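Local coordinates for metallo-beta-lactamase domain-containing protein (Thermotoga maritima, PDB 3H3E), which is of unknown function but binds zinc and is probably a metal-dependent hydrolase or transferase of the metallo-beta-lactamase superfamily, at residues R14-C19 with L57-P62; I67-Y72 with D158-E163; D94-G99 with F147-N152. The protein carries 2 engineered substitutions. One frame throughout, in Å; residues are numbered along the deposited sequence.

Contact 1 of 3, residues R14-C19 with L57-P62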
ATOM      1  N   ARG A  14      10.743 -12.741  -4.616  1.00 50.19           N
ATOM      2  CA  ARG A  14       9.805 -13.166  -3.579  1.00 46.98           C
ATOM      3  C   ARG A  14       9.082 -11.997  -2.903  1.00 42.02           C
ATOM      4  O   ARG A  14       9.631 -10.909  -2.770  1.00 40.97           O
ATOM      5  CB  ARG A  14      10.523 -14.030  -2.536  1.00 52.80           C
ATOM      6  CG  ARG A  14      10.867 -15.439  -3.011  1.00 68.40           C
ATOM      7  CD  ARG A  14      12.131 -15.983  -2.336  1.00 84.33           C
ATOM      8  NE  ARG A  14      11.973 -16.209  -0.897  1.00 96.99           N
ATOM      9  CZ  ARG A  14      12.008 -17.409  -0.312  1.00104.96           C
ATOM     10  NH1 ARG A  14      12.194 -18.504  -1.043  1.00107.32           N
ATOM     11  NH2 ARG A  14      11.861 -17.516   1.005  1.00104.87           N
ATOM     12  N   ILE A  15       7.842 -12.236  -2.485  1.00 36.70           N
ATOM     13  CA  ILE A  15       7.059 -11.254  -1.742  1.00 34.77           C
ATOM     14  C   ILE A  15       6.509 -11.871  -0.461  1.00 38.09           C
ATOM     15  O   ILE A  15       6.033 -13.003  -0.484  1.00 46.38           O
ATOM     16  CB  ILE A  15       5.869 -10.769  -2.565  1.00 31.23           C
ATOM     17  CG1 ILE A  15       6.345  -9.976  -3.774  1.00 28.99           C
ATOM     18  CG2 ILE A  15       4.944  -9.914  -1.720  1.00 25.77           C
ATOM     19  CD1 ILE A  15       5.216  -9.525  -4.657  1.00 22.02           C
ATOM     20  N   HIS A  16       6.568 -11.138   0.650  1.00 28.18           N
ATOM     21  CA  HIS A  16       6.073 -11.654   1.925  1.00 24.77           C
ATOM     22  C   HIS A  16       5.147 -10.687   2.623  1.00 24.14           C
ATOM     23  O   HIS A  16       5.525  -9.555   2.887  1.00 23.06           O
ATOM     24  CB  HIS A  16       7.224 -11.945   2.876  1.00 17.67           C
ATOM     25  CG  HIS A  16       8.026 -13.150   2.512  1.00 26.48           C
ATOM     26  ND1 HIS A  16       9.067 -13.104   1.608  1.00 29.72           N
ATOM     27  CD2 HIS A  16       7.959 -14.431   2.946  1.00 29.37           C
ATOM     28  CE1 HIS A  16       9.605 -14.306   1.500  1.00 30.10           C
ATOM     29  NE2 HIS A  16       8.951 -15.129   2.299  1.00 31.15           N
ATOM     30  N   VAL A  17       3.942 -11.127   2.954  1.00 18.13           N
ATOM     31  CA  VAL A  17       3.094 -10.266   3.751  1.00 21.65           C
ATOM     32  C   VAL A  17       3.572 -10.375   5.193  1.00 25.35           C
ATOM     33  O   VAL A  17       3.552 -11.442   5.772  1.00 29.53           O
ATOM     34  CB  VAL A  17       1.605 -10.632   3.616  1.00 20.77           C
ATOM     35  CG1 VAL A  17       0.780  -9.815   4.570  1.00 20.38           C
ATOM     36  CG2 VAL A  17       1.144 -10.365   2.204  1.00 19.74           C
ATOM     37  N   LEU A  18       4.051  -9.280   5.762  1.00 26.75           N
ATOM     38  CA  LEU A  18       4.601  -9.334   7.108  1.00 17.48           C
ATOM     39  C   LEU A  18       3.589  -8.827   8.117  1.00 13.99           C
ATOM     40  O   LEU A  18       3.690  -9.106   9.294  1.00 19.58           O
ATOM     41  CB  LEU A  18       5.892  -8.524   7.196  1.00 13.81           C
ATOM     42  CG  LEU A  18       7.114  -9.009   6.413  1.00 15.86           C
ATOM     43  CD1 LEU A  18       8.326  -8.263   6.935  1.00 17.27           C
ATOM     44  CD2 LEU A  18       7.312 -10.521   6.552  1.00 16.56           C
ATOM     45  N   CYS A  19       2.609  -8.067   7.654  1.00 23.27           N
ATOM     46  CA  CYS A  19       1.529  -7.636   8.538  1.00 23.36           C
ATOM     47  C   CYS A  19       0.228  -7.437   7.759  1.00 23.46           C
ATOM     48  O   CYS A  19       0.230  -6.940   6.629  1.00 23.29           O
ATOM     49  CB  CYS A  19       1.908  -6.358   9.277  1.00 27.40           C
ATOM     50  SG  CYS A  19       0.588  -5.717  10.305  1.00 25.45           S
ATOM     51  N   LEU A  57      10.062 -15.950  10.086  1.00 38.69           N
ATOM     52  CA  LEU A  57      10.554 -16.442   8.794  1.00 33.78           C
ATOM     53  C   LEU A  57      12.067 -16.347   8.703  1.00 36.97           C
ATOM     54  O   LEU A  57      12.653 -16.681   7.679  1.00 32.73           O
ATOM     55  CB  LEU A  57       9.957 -15.635   7.650  1.00 27.68           C
ATOM     56  CG  LEU A  57       8.444 -15.501   7.632  1.00 32.14           C
ATOM     57  CD1 LEU A  57       8.024 -14.209   6.972  1.00 34.62           C
ATOM     58  CD2 LEU A  57       7.839 -16.686   6.925  1.00 36.81           C
ATOM     59  N   GLY A  58      12.697 -15.874   9.773  1.00 42.06           N
ATOM     60  CA  GLY A  58      14.141 -15.746   9.817  1.00 40.58           C
ATOM     61  C   GLY A  58      14.665 -14.804   8.755  1.00 42.11           C
ATOM     62  O   GLY A  58      15.747 -15.015   8.214  1.00 42.73           O
ATOM     63  N   ILE A  59      13.889 -13.761   8.463  1.00 41.42           N
ATOM     64  CA  ILE A  59      14.268 -12.749   7.477  1.00 37.63           C
ATOM     65  C   ILE A  59      14.861 -11.485   8.096  1.00 35.30           C
ATOM     66  O   ILE A  59      14.353 -10.960   9.093  1.00 30.76           O
ATOM     67  CB  ILE A  59      13.067 -12.303   6.636  1.00 37.32           C
ATOM     68  CG1 ILE A  59      12.463 -13.485   5.884  1.00 36.49           C
ATOM     69  CG2 ILE A  59      13.492 -11.242   5.646  1.00 37.93           C
ATOM     70  CD1 ILE A  59      11.048 -13.229   5.435  1.00 34.14           C
ATOM     71  N   ASP A  60      15.943 -11.006   7.487  1.00 36.67           N
ATOM     72  CA  ASP A  60      16.512  -9.703   7.801  1.00 35.76           C
ATOM     73  C   ASP A  60      15.845  -8.647   6.922  1.00 32.94           C
ATOM     74  O   ASP A  60      15.779  -8.811   5.708  1.00 36.55           O
ATOM     75  CB  ASP A  60      18.007  -9.711   7.520  1.00 36.83           C
ATOM     76  CG  ASP A  60      18.748 -10.704   8.373  1.00 55.53           C
ATOM     77  OD1 ASP A  60      18.611 -10.630   9.615  1.00 55.46           O
ATOM     78  OD2 ASP A  60      19.473 -11.551   7.801  1.00 67.47           O
ATOM     79  N   LEU A  61      15.350  -7.568   7.519  1.00 25.75           N
ATOM     80  CA  LEU A  61      14.685  -6.548   6.719  1.00 23.70           C
ATOM     81  C   LEU A  61      15.720  -5.670   6.048  1.00 26.86           C
ATOM     82  O   LEU A  61      16.819  -5.481   6.574  1.00 26.45           O
ATOM     83  CB  LEU A  61      13.723  -5.698   7.550  1.00 17.91           C
ATOM     84  CG  LEU A  61      12.641  -6.433   8.329  1.00 17.63           C
ATOM     85  CD1 LEU A  61      11.816  -5.405   9.041  1.00 15.44           C
ATOM     86  CD2 LEU A  61      11.790  -7.298   7.428  1.00 14.73           C
ATOM     87  N   PRO A  62      15.366  -5.124   4.880  1.00 23.45           N
ATOM     88  CA  PRO A  62      16.322  -4.382   4.070  1.00 26.09           C
ATOM     89  C   PRO A  62      16.448  -2.948   4.561  1.00 31.34           C
ATOM     90  O   PRO A  62      15.697  -2.482   5.415  1.00 32.94           O
ATOM     91  CB  PRO A  62      15.681  -4.393   2.681  1.00 24.80           C
ATOM     92  CG  PRO A  62      14.291  -5.023   2.864  1.00 24.39           C
ATOM     93  CD  PRO A  62      14.016  -5.051   4.312  1.00 23.65           C
TER

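Contact 2 of 3, residues I67-Y72 with D158-E163. With ZN (zinc ion), chain B.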
ATOM      1  N   ILE A  67       6.893   4.162   2.370  1.00 16.47           N
ATOM      2  CA  ILE A  67       5.659   4.444   3.080  1.00 14.26           C
ATOM      3  C   ILE A  67       4.580   4.895   2.111  1.00 20.28           C
ATOM      4  O   ILE A  67       4.722   5.930   1.459  1.00 27.62           O
ATOM      5  CB  ILE A  67       5.872   5.533   4.119  1.00 14.30           C
ATOM      6  CG1 ILE A  67       6.866   5.054   5.174  1.00 15.97           C
ATOM      7  CG2 ILE A  67       4.568   5.868   4.777  1.00 20.77           C
ATOM      8  CD1 ILE A  67       6.407   3.809   5.917  1.00 21.69           C
ATOM      9  N   SER A  68       3.502   4.120   2.023  1.00 16.79           N
ATOM     10  CA  SER A  68       2.426   4.393   1.075  1.00 14.88           C
ATOM     11  C   SER A  68       1.644   5.653   1.435  1.00 18.30           C
ATOM     12  O   SER A  68       1.181   6.374   0.561  1.00 28.21           O
ATOM     13  CB  SER A  68       1.480   3.203   1.009  1.00 20.87           C
ATOM     14  OG  SER A  68       0.986   2.892   2.293  1.00 22.08           O
ATOM     15  N   HIS A  69       1.481   5.903   2.725  1.00 14.22           N
ATOM     16  CA  HIS A  69       0.852   7.128   3.197  1.00 13.36           C
ATOM     17  C   HIS A  69       1.041   7.248   4.714  1.00 14.86           C
ATOM     18  O   HIS A  69       1.356   6.269   5.385  1.00 19.31           O
ATOM     19  CB  HIS A  69      -0.625   7.213   2.763  1.00 14.97           C
ATOM     20  CG  HIS A  69      -1.506   6.158   3.351  1.00 12.79           C
ATOM     21  ND1 HIS A  69      -1.261   4.809   3.203  1.00 21.39           N
ATOM     22  CD2 HIS A  69      -2.650   6.254   4.067  1.00 13.77           C
ATOM     23  CE1 HIS A  69      -2.204   4.120   3.823  1.00 21.33           C
ATOM     24  NE2 HIS A  69      -3.062   4.973   4.354  1.00 15.92           N
ATOM     25  N   GLY A  70       0.890   8.451   5.254  1.00 14.60           N
ATOM     26  CA  GLY A  70       1.184   8.671   6.662  1.00  9.69           C
ATOM     27  C   GLY A  70       0.100   8.356   7.676  1.00 14.83           C
ATOM     28  O   GLY A  70      -0.071   9.103   8.624  1.00 25.97           O
ATOM     29  N   HIS A  71      -0.631   7.260   7.485  1.00 16.79           N
ATOM     30  CA  HIS A  71      -1.524   6.745   8.524  1.00 15.20           C
ATOM     31  C   HIS A  71      -0.782   5.854   9.526  1.00 16.59           C
ATOM     32  O   HIS A  71       0.198   5.185   9.179  1.00 20.92           O
ATOM     33  CB  HIS A  71      -2.664   5.944   7.912  1.00 17.90           C
ATOM     34  CG  HIS A  71      -3.889   6.752   7.644  1.00 21.86           C
ATOM     35  ND1 HIS A  71      -4.702   6.527   6.554  1.00 25.56           N
ATOM     36  CD2 HIS A  71      -4.437   7.790   8.319  1.00 21.71           C
ATOM     37  CE1 HIS A  71      -5.706   7.387   6.576  1.00 32.35           C
ATOM     38  NE2 HIS A  71      -5.568   8.165   7.637  1.00 31.25           N
ATOM     39  N   TYR A  72      -1.275   5.842  10.762  1.00 18.15           N
ATOM     40  CA  TYR A  72      -0.690   5.074  11.867  1.00 16.31           C
ATOM     41  C   TYR A  72      -0.514   3.574  11.572  1.00 17.37           C
ATOM     42  O   TYR A  72       0.470   2.982  11.976  1.00 25.50           O
ATOM     43  CB  TYR A  72      -1.559   5.249  13.127  1.00 17.37           C
ATOM     44  CG  TYR A  72      -2.856   4.483  13.056  1.00 16.26           C
ATOM     45  CD1 TYR A  72      -3.017   3.280  13.731  1.00 26.32           C
ATOM     46  CD2 TYR A  72      -3.901   4.937  12.279  1.00 16.78           C
ATOM     47  CE1 TYR A  72      -4.193   2.560  13.643  1.00 25.45           C
ATOM     48  CE2 TYR A  72      -5.077   4.228  12.183  1.00 23.35           C
ATOM     49  CZ  TYR A  72      -5.218   3.041  12.867  1.00 29.73           C
ATOM     50  OH  TYR A  72      -6.401   2.342  12.773  1.00 37.51           O
ATOM     51  N   ASP A 158      -8.858  15.674   3.765  1.00 29.22           N
ATOM     52  CA  ASP A 158      -7.621  15.005   3.346  1.00 24.83           C
ATOM     53  C   ASP A 158      -7.786  14.344   1.983  1.00 27.04           C
ATOM     54  O   ASP A 158      -8.627  13.448   1.829  1.00 31.12           O
ATOM     55  CB  ASP A 158      -7.220  13.949   4.385  1.00 27.46           C
ATOM     56  CG  ASP A 158      -5.804  13.424   4.188  1.00 26.91           C
ATOM     57  OD1 ASP A 158      -5.117  13.840   3.236  1.00 26.10           O
ATOM     58  OD2 ASP A 158      -5.373  12.579   4.996  1.00 27.57           O
ATOM     59  N   LEU A 159      -6.992  14.777   0.999  1.00 20.84           N
ATOM     60  CA  LEU A 159      -7.050  14.196  -0.346  1.00 22.07           C
ATOM     61  C   LEU A 159      -5.905  13.213  -0.598  1.00 24.78           C
ATOM     62  O   LEU A 159      -5.781  12.631  -1.678  1.00 28.61           O
ATOM     63  CB  LEU A 159      -7.060  15.284  -1.421  1.00 26.97           C
ATOM     64  CG  LEU A 159      -8.154  16.367  -1.420  1.00 28.97           C
ATOM     65  CD1 LEU A 159      -8.395  16.787  -2.847  1.00 27.05           C
ATOM     66  CD2 LEU A 159      -9.462  15.916  -0.803  1.00 27.43           C
ATOM     67  N   PHE A 160      -5.070  13.040   0.414  1.00 21.61           N
ATOM     68  CA  PHE A 160      -3.995  12.067   0.374  1.00 17.96           C
ATOM     69  C   PHE A 160      -2.939  12.386  -0.666  1.00 19.00           C
ATOM     70  O   PHE A 160      -2.513  11.531  -1.434  1.00 25.93           O
ATOM     71  CB  PHE A 160      -4.555  10.658   0.242  1.00 13.31           C
ATOM     72  CG  PHE A 160      -5.358  10.242   1.427  1.00 11.22           C
ATOM     73  CD1 PHE A 160      -6.701  10.544   1.507  1.00 18.98           C
ATOM     74  CD2 PHE A 160      -4.762   9.597   2.491  1.00 18.73           C
ATOM     75  CE1 PHE A 160      -7.448  10.180   2.630  1.00 21.83           C
ATOM     76  CE2 PHE A 160      -5.503   9.227   3.614  1.00 16.28           C
ATOM     77  CZ  PHE A 160      -6.837   9.515   3.680  1.00 16.37           C
ATOM     78  N   GLU A 161      -2.503  13.638  -0.649  1.00 22.59           N
ATOM     79  CA  GLU A 161      -1.424  14.091  -1.504  1.00 23.02           C
ATOM     80  C   GLU A 161      -0.131  13.360  -1.154  1.00 20.49           C
ATOM     81  O   GLU A 161       0.876  13.487  -1.859  1.00 23.76           O
ATOM     82  CB  GLU A 161      -1.228  15.593  -1.339  1.00 26.17           C
ATOM     83  CG  GLU A 161      -2.468  16.424  -1.547  1.00 29.84           C
ATOM     84  CD  GLU A 161      -2.795  16.632  -3.009  1.00 51.59           C
ATOM     85  OE1 GLU A 161      -2.164  15.980  -3.873  1.00 58.00           O
ATOM     86  OE2 GLU A 161      -3.694  17.453  -3.297  1.00 63.96           O
ATOM     87  N   ASP A 162      -0.171  12.599  -0.060  1.00 18.32           N
ATOM     88  CA  ASP A 162       0.984  11.829   0.411  1.00 13.88           C
ATOM     89  C   ASP A 162       1.033  10.399  -0.100  1.00 17.06           C
ATOM     90  O   ASP A 162       2.032   9.727   0.069  1.00 30.00           O
ATOM     91  CB  ASP A 162       1.009  11.786   1.931  1.00 12.36           C
ATOM     92  CG  ASP A 162      -0.275  11.221   2.525  1.00 19.48           C
ATOM     93  OD1 ASP A 162      -1.369  11.646   2.095  1.00 21.05           O
ATOM     94  OD2 ASP A 162      -0.194  10.369   3.439  1.00 17.84           O
ATOM     95  N   GLU A 163      -0.041   9.940  -0.728  1.00 16.53           N
ATOM     96  CA  GLU A 163      -0.169   8.545  -1.146  1.00 12.48           C
ATOM     97  C   GLU A 163       0.725   8.185  -2.314  1.00 10.94           C
ATOM     98  O   GLU A 163       0.764   8.893  -3.309  1.00 22.35           O
ATOM     99  CB  GLU A 163      -1.617   8.233  -1.519  1.00 13.84           C
ATOM    100  CG  GLU A 163      -1.847   6.797  -1.897  1.00 18.38           C
ATOM    101  CD  GLU A 163      -3.312   6.424  -1.860  1.00 31.14           C
ATOM    102  OE1 GLU A 163      -4.015   6.652  -2.871  1.00 30.84           O
ATOM    103  OE2 GLU A 163      -3.757   5.897  -0.816  1.00 32.84           O
TER
HETATM  104 ZN    ZN B 256      -5.108   4.736   5.358  1.00 34.24          ZN
HETATM  105  O   HOH W   1       4.278   8.851   1.689  1.00 17.16           O

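Contact 3 of 3, residues D94-G99 with F147-N152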
ATOM      1  N   ASP A  94       2.093  15.882   7.402  1.00 22.87           N
ATOM      2  CA  ASP A  94       0.911  16.567   7.916  1.00 19.72           C
ATOM      3  C   ASP A  94       0.143  15.613   8.797  1.00 18.02           C
ATOM      4  O   ASP A  94       0.138  14.420   8.564  1.00 26.03           O
ATOM      5  CB  ASP A  94       0.027  17.058   6.775  1.00 25.29           C
ATOM      6  CG  ASP A  94       0.727  18.065   5.891  1.00 33.08           C
ATOM      7  OD1 ASP A  94       1.683  18.701   6.367  1.00 31.90           O
ATOM      8  OD2 ASP A  94       0.322  18.224   4.720  1.00 44.71           O
ATOM      9  N   GLN A  95      -0.498  16.137   9.826  1.00 25.19           N
ATOM     10  CA  GLN A  95      -1.073  15.281  10.848  1.00 24.78           C
ATOM     11  C   GLN A  95      -2.474  14.853  10.472  1.00 23.26           C
ATOM     12  O   GLN A  95      -3.363  15.674  10.317  1.00 33.75           O
ATOM     13  CB  GLN A  95      -1.008  15.953  12.230  1.00 30.32           C
ATOM     14  CG  GLN A  95       0.422  15.965  12.845  1.00 74.87           C
ATOM     15  CD  GLN A  95       1.201  14.621  12.708  1.00 62.81           C
ATOM     16  OE1 GLN A  95       0.620  13.558  12.472  1.00 60.42           O
ATOM     17  NE2 GLN A  95       2.522  14.687  12.866  1.00 62.86           N
ATOM     18  N   LYS A  96      -2.653  13.550  10.305  1.00 21.77           N
ATOM     19  CA  LYS A  96      -3.877  13.010   9.736  1.00 14.86           C
ATOM     20  C   LYS A  96      -4.913  12.711  10.795  1.00 22.79           C
ATOM     21  O   LYS A  96      -4.593  12.163  11.846  1.00 29.54           O
ATOM     22  CB  LYS A  96      -3.577  11.742   8.951  1.00 15.70           C
ATOM     23  CG  LYS A  96      -2.831  11.958   7.652  1.00 25.58           C
ATOM     24  CD  LYS A  96      -3.002  10.740   6.748  1.00 34.01           C
ATOM     25  CE  LYS A  96      -2.121  10.806   5.518  1.00 32.97           C
ATOM     26  NZ  LYS A  96      -2.537  11.888   4.602  1.00 34.40           N
ATOM     27  N   TYR A  97      -6.157  13.079  10.507  1.00 25.49           N
ATOM     28  CA  TYR A  97      -7.283  12.752  11.370  1.00 22.23           C
ATOM     29  C   TYR A  97      -8.303  11.915  10.634  1.00 26.69           C
ATOM     30  O   TYR A  97      -8.446  11.991   9.415  1.00 29.48           O
ATOM     31  CB  TYR A  97      -7.949  14.006  11.923  1.00 17.92           C
ATOM     32  CG  TYR A  97      -7.156  14.654  13.030  1.00 25.73           C
ATOM     33  CD1 TYR A  97      -6.032  15.420  12.753  1.00 26.37           C
ATOM     34  CD2 TYR A  97      -7.529  14.494  14.356  1.00 30.71           C
ATOM     35  CE1 TYR A  97      -5.305  16.009  13.771  1.00 30.11           C
ATOM     36  CE2 TYR A  97      -6.809  15.076  15.379  1.00 30.26           C
ATOM     37  CZ  TYR A  97      -5.701  15.831  15.083  1.00 34.02           C
ATOM     38  OH  TYR A  97      -4.995  16.416  16.110  1.00 45.98           O
ATOM     39  N   SER A  98      -9.010  11.096  11.390  1.00 28.13           N
ATOM     40  CA  SER A  98     -10.055  10.285  10.818  1.00 24.86           C
ATOM     41  C   SER A  98     -11.307  10.497  11.647  1.00 26.55           C
ATOM     42  O   SER A  98     -11.527   9.824  12.644  1.00 31.03           O
ATOM     43  CB  SER A  98      -9.646   8.829  10.804  1.00 20.73           C
ATOM     44  OG  SER A  98     -10.661   8.081  10.181  1.00 38.33           O
ATOM     45  N   GLY A  99     -12.131  11.445  11.223  1.00 23.54           N
ATOM     46  CA  GLY A  99     -13.158  11.957  12.083  1.00 12.73           C
ATOM     47  C   GLY A  99     -12.456  12.876  13.056  1.00 16.85           C
ATOM     48  O   GLY A  99     -11.692  13.752  12.655  1.00 19.08           O
ATOM     49  N   PHE A 147     -11.998  11.592   6.345  1.00 24.88           N
ATOM     50  CA  PHE A 147     -10.604  11.920   6.579  1.00 20.86           C
ATOM     51  C   PHE A 147     -10.290  13.418   6.570  1.00 24.21           C
ATOM     52  O   PHE A 147     -10.769  14.165   5.722  1.00 21.96           O
ATOM     53  CB  PHE A 147      -9.728  11.173   5.578  1.00 16.31           C
ATOM     54  CG  PHE A 147      -9.843   9.689   5.686  1.00 15.04           C
ATOM     55  CD1 PHE A 147      -9.368   9.028   6.809  1.00 18.25           C
ATOM     56  CD2 PHE A 147     -10.430   8.950   4.675  1.00 15.56           C
ATOM     57  CE1 PHE A 147      -9.483   7.658   6.924  1.00 12.23           C
ATOM     58  CE2 PHE A 147     -10.554   7.578   4.784  1.00 13.05           C
ATOM     59  CZ  PHE A 147     -10.080   6.932   5.908  1.00 10.93           C
ATOM     60  N   PHE A 148      -9.483  13.848   7.535  1.00 21.26           N
ATOM     61  CA  PHE A 148      -9.013  15.220   7.569  1.00 16.54           C
ATOM     62  C   PHE A 148      -7.511  15.264   7.715  1.00 20.65           C
ATOM     63  O   PHE A 148      -6.877  14.264   8.035  1.00 19.30           O
ATOM     64  CB  PHE A 148      -9.657  15.971   8.718  1.00 15.60           C
ATOM     65  CG  PHE A 148     -11.121  16.110   8.581  1.00 21.09           C
ATOM     66  CD1 PHE A 148     -11.674  17.283   8.108  1.00 24.61           C
ATOM     67  CD2 PHE A 148     -11.952  15.064   8.897  1.00 25.79           C
ATOM     68  CE1 PHE A 148     -13.022  17.410   7.972  1.00 22.72           C
ATOM     69  CE2 PHE A 148     -13.309  15.195   8.758  1.00 26.90           C
ATOM     70  CZ  PHE A 148     -13.838  16.365   8.295  1.00 17.43           C
ATOM     71  N   VAL A 149      -6.943  16.433   7.474  1.00 20.08           N
ATOM     72  CA  VAL A 149      -5.514  16.616   7.647  1.00 26.21           C
ATOM     73  C   VAL A 149      -5.266  18.022   8.199  1.00 25.13           C
ATOM     74  O   VAL A 149      -6.064  18.922   7.992  1.00 20.89           O
ATOM     75  CB  VAL A 149      -4.749  16.333   6.328  1.00 16.28           C
ATOM     76  CG1 VAL A 149      -4.953  17.447   5.339  1.00 19.22           C
ATOM     77  CG2 VAL A 149      -3.283  16.124   6.598  1.00 20.62           C
ATOM     78  N   GLU A 150      -4.188  18.192   8.948  1.00 32.87           N
ATOM     79  CA  GLU A 150      -3.908  19.465   9.595  1.00 40.49           C
ATOM     80  C   GLU A 150      -2.513  19.912   9.244  1.00 51.34           C
ATOM     81  O   GLU A 150      -1.535  19.257   9.592  1.00 49.23           O
ATOM     82  CB  GLU A 150      -4.047  19.365  11.116  1.00 44.11           C
ATOM     83  CG  GLU A 150      -5.487  19.242  11.619  1.00 54.75           C
ATOM     84  CD  GLU A 150      -5.638  19.643  13.081  1.00 60.84           C
ATOM     85  OE1 GLU A 150      -4.595  19.845  13.749  1.00 66.95           O
ATOM     86  OE2 GLU A 150      -6.790  19.757  13.563  1.00 54.23           O
ATOM     87  N   ARG A 151      -2.429  21.028   8.537  1.00 67.47           N
ATOM     88  CA  ARG A 151      -1.151  21.642   8.219  1.00 73.55           C
ATOM     89  C   ARG A 151      -1.088  23.015   8.884  1.00 74.17           C
ATOM     90  O   ARG A 151      -1.765  23.953   8.453  1.00 74.54           O
ATOM     91  CB  ARG A 151      -0.974  21.748   6.698  1.00 75.17           C
ATOM     92  CG  ARG A 151       0.416  22.181   6.250  1.00 75.49           C
ATOM     93  CD  ARG A 151       0.611  21.958   4.753  1.00 78.51           C
ATOM     94  NE  ARG A 151       1.654  22.824   4.203  1.00 84.33           N
ATOM     95  CZ  ARG A 151       1.428  24.014   3.647  1.00 89.43           C
ATOM     96  NH1 ARG A 151       0.189  24.486   3.558  1.00 90.14           N
ATOM     97  NH2 ARG A 151       2.440  24.734   3.177  1.00 88.87           N
ATOM     98  N   ASN A 152      -0.296  23.109   9.954  1.00 74.83           N
ATOM     99  CA  ASN A 152      -0.118  24.354  10.712  1.00 80.08           C
ATOM    100  C   ASN A 152      -1.230  24.653  11.726  1.00 74.61           C
ATOM    101  O   ASN A 152      -1.319  25.767  12.246  1.00 73.05           O
ATOM    102  CB  ASN A 152       0.059  25.557   9.772  1.00 86.58           C
ATOM    103  CG  ASN A 152       1.369  25.517   9.001  1.00 85.30           C
ATOM    104  OD1 ASN A 152       2.429  25.211   9.561  1.00 79.55           O
ATOM    105  ND2 ASN A 152       1.303  25.841   7.709  1.00 84.23           N
TER

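Contact 1 of 3, residues R14-C19 with L57-P62
His-16 and Leu-18, on one side of strand 13-19, meet Leu-57, Ile-59 and Leu-61 in a largely apolar contact made by side chains, between a sheet and the loop that follows helix 49-56. The backbones stay well apart, the nearest CA atoms, those of Leu-18 and Leu-57, being 9.4 Å from each other, so that methyl groups and one ring span the gap. Ile-59 CD1 sits squarely over one face of the His-16 imidazole, 4.1 Å from its centroid and only 5° off the ring normal, a CH-pi contact. With chi1 at -73°, CG of His-16 stands beside its backbone N, and this carries the ring out to the isoleucine. Leu-57 CD1 approaches the same ring obliquely, 4.0 Å from His-16 CD2. It also touches the next inward-facing side chain of the strand, lying 3.8 Å from Leu-18 CD2. The Leu-18 and Leu-61 side chains slide past each other in opposite directions, with Leu-18 CD1 3.6 Å from Leu-61 CD2. The loop belongs to a beta-alpha-beta crossover, in which helix 49-56 joins the neighbouring parallel strands 40-42 and 64-66. Gly-58, with positive phi, ends the helix in a Schellman motif, from which the chain leads into strand 64-66. Leu-18 lies in a classic beta bulge, sharing with Cys-19 the place opposite Ser-34. Phe-50 of the helix touches both Leu-18 and Leu-61, while Leu-36 touches Ile-59.

Contact 2 of 3, residues I67-Y72 with D158-E163
His-69 and Glu-163 mark the closest approach of two loops, their CA atoms 4.7 Å apart. Ser-68 O accepts a CA-H...O contact from Glu-163 CA, and a water donates to both Ile-67 O and Asp-162 O, bridging the backbones. Residues Phe-160 to Glu-163 form a type I beta turn, while His-71 occupies the N-cap position of helix 72-75. Gly-70 N appears to donate to Asp-162 OD2, although the place of that oxygen is uncertain; Asp-162 OD1 is held by a salt bridge to Lys-96. Both histidines bind zinc, but by different ring nitrogens: His-69 NE2 at 2.3 Å and His-71 ND1 at 2.2 Å. The ND1 of His-69, turned from the metal, donates to Ser-68 OG at 3.1 Å, with the oxygen close to the ring plane. Since Ser-68 OG is also hydrogen-bonded to Asp-43, a second shell fixes the rotation of this ligand. Phe-160 is the aromatic neighbour of the pair: His-71 CE1 lies at the edge of its ring, 3.5 Å from Phe-160 CE2, with the two planes 63° apart, and the same CE2 is 4.1 Å from His-69 CD2. The phenyl ring also stacks on His-182, the third zinc ligand, whose backbone N is held by Glu-163 OE2. The order His-69, His-71, Asp-73, His-74 matches the HxHxDH signature of the metallo-beta-lactamase fold, whose last two members could, with His-236, hold a second metal.

Contact 3 of 3, residues D94-G99 with F147-N152
Tyr-97 and Phe-148 face each other as an antiparallel hydrogen-bonded pair, each backbone N donating to the other's carbonyl O at 2.8 Å. Two residues along, Gln-95 and Glu-150 make a second such pair, with Glu-150 N to Gln-95 O at 3.0 Å and the longer Gln-95 N to Glu-150 O at 3.3 Å. Side chains then divide between the two faces. On the face of Tyr-97, Phe-148, Gln-95 and Glu-150, the tyrosine and phenylalanine touch through their CB atoms. The extended Glu-150 chain passes obliquely by the phenol, its CD 3.7 Å from Tyr-97 CE1. Ring and carboxylate planes are 36° apart. The other face carries Lys-96 and Val-149, a non-hydrogen-bonded pair, followed by Ser-98 and Phe-147. Ser-98 OG, swung to the far side from its own N (chi1 -177°), comes obliquely to Phe-147 CE1 at 3.5 Å. Just before strand 95-98, Asp-94 packs its CB on Val-149 CG2, and its carboxylate crosses the aliphatic part of the poorly ordered Arg-151 at a slant. OD1 of Asp-94 is still 4.7 Å from Arg-151 NE, so opposite charges are near without being in contact. Further out, strand 155-157 flanks strand 147-150, and Arg-155 makes a cation-pi contact with Phe-148. Phe-147 meets the rings of His-182 and Phe-160 edge-to-face, its side chain about 5 Å from the zinc at the nearest atoms, and Lys-96 NZ, paired with Asp-162, makes a second salt bridge to Asp-158. These are the central strands of a four-stranded antiparallel sheet that sets one face against the zinc site of this metallo-beta-lactamase fold.

The three contacts differ in burial and in chemistry. Contact 2 is buried and joins loops by metal coordination, water and polar second-shell bonds; contact 3 lies at the surface and rests on strand-to-strand backbone hydrogen bonds; contact 1, partly buried, relies on aliphatic side chains and one CH-pi contact to a histidine ring. Contacts 2 and 3 are neighbours, with centres about 10 Å apart. They share the surroundings of the zinc, joined through Lys-96 and Phe-147, which reach from contact 3 into the segment 158-163. Contact 1 lies across the chain's centre from both, its centre about 23 Å from that of contact 2, yet strand 64-66 links its loop 57-62 to the histidine loop 67-72.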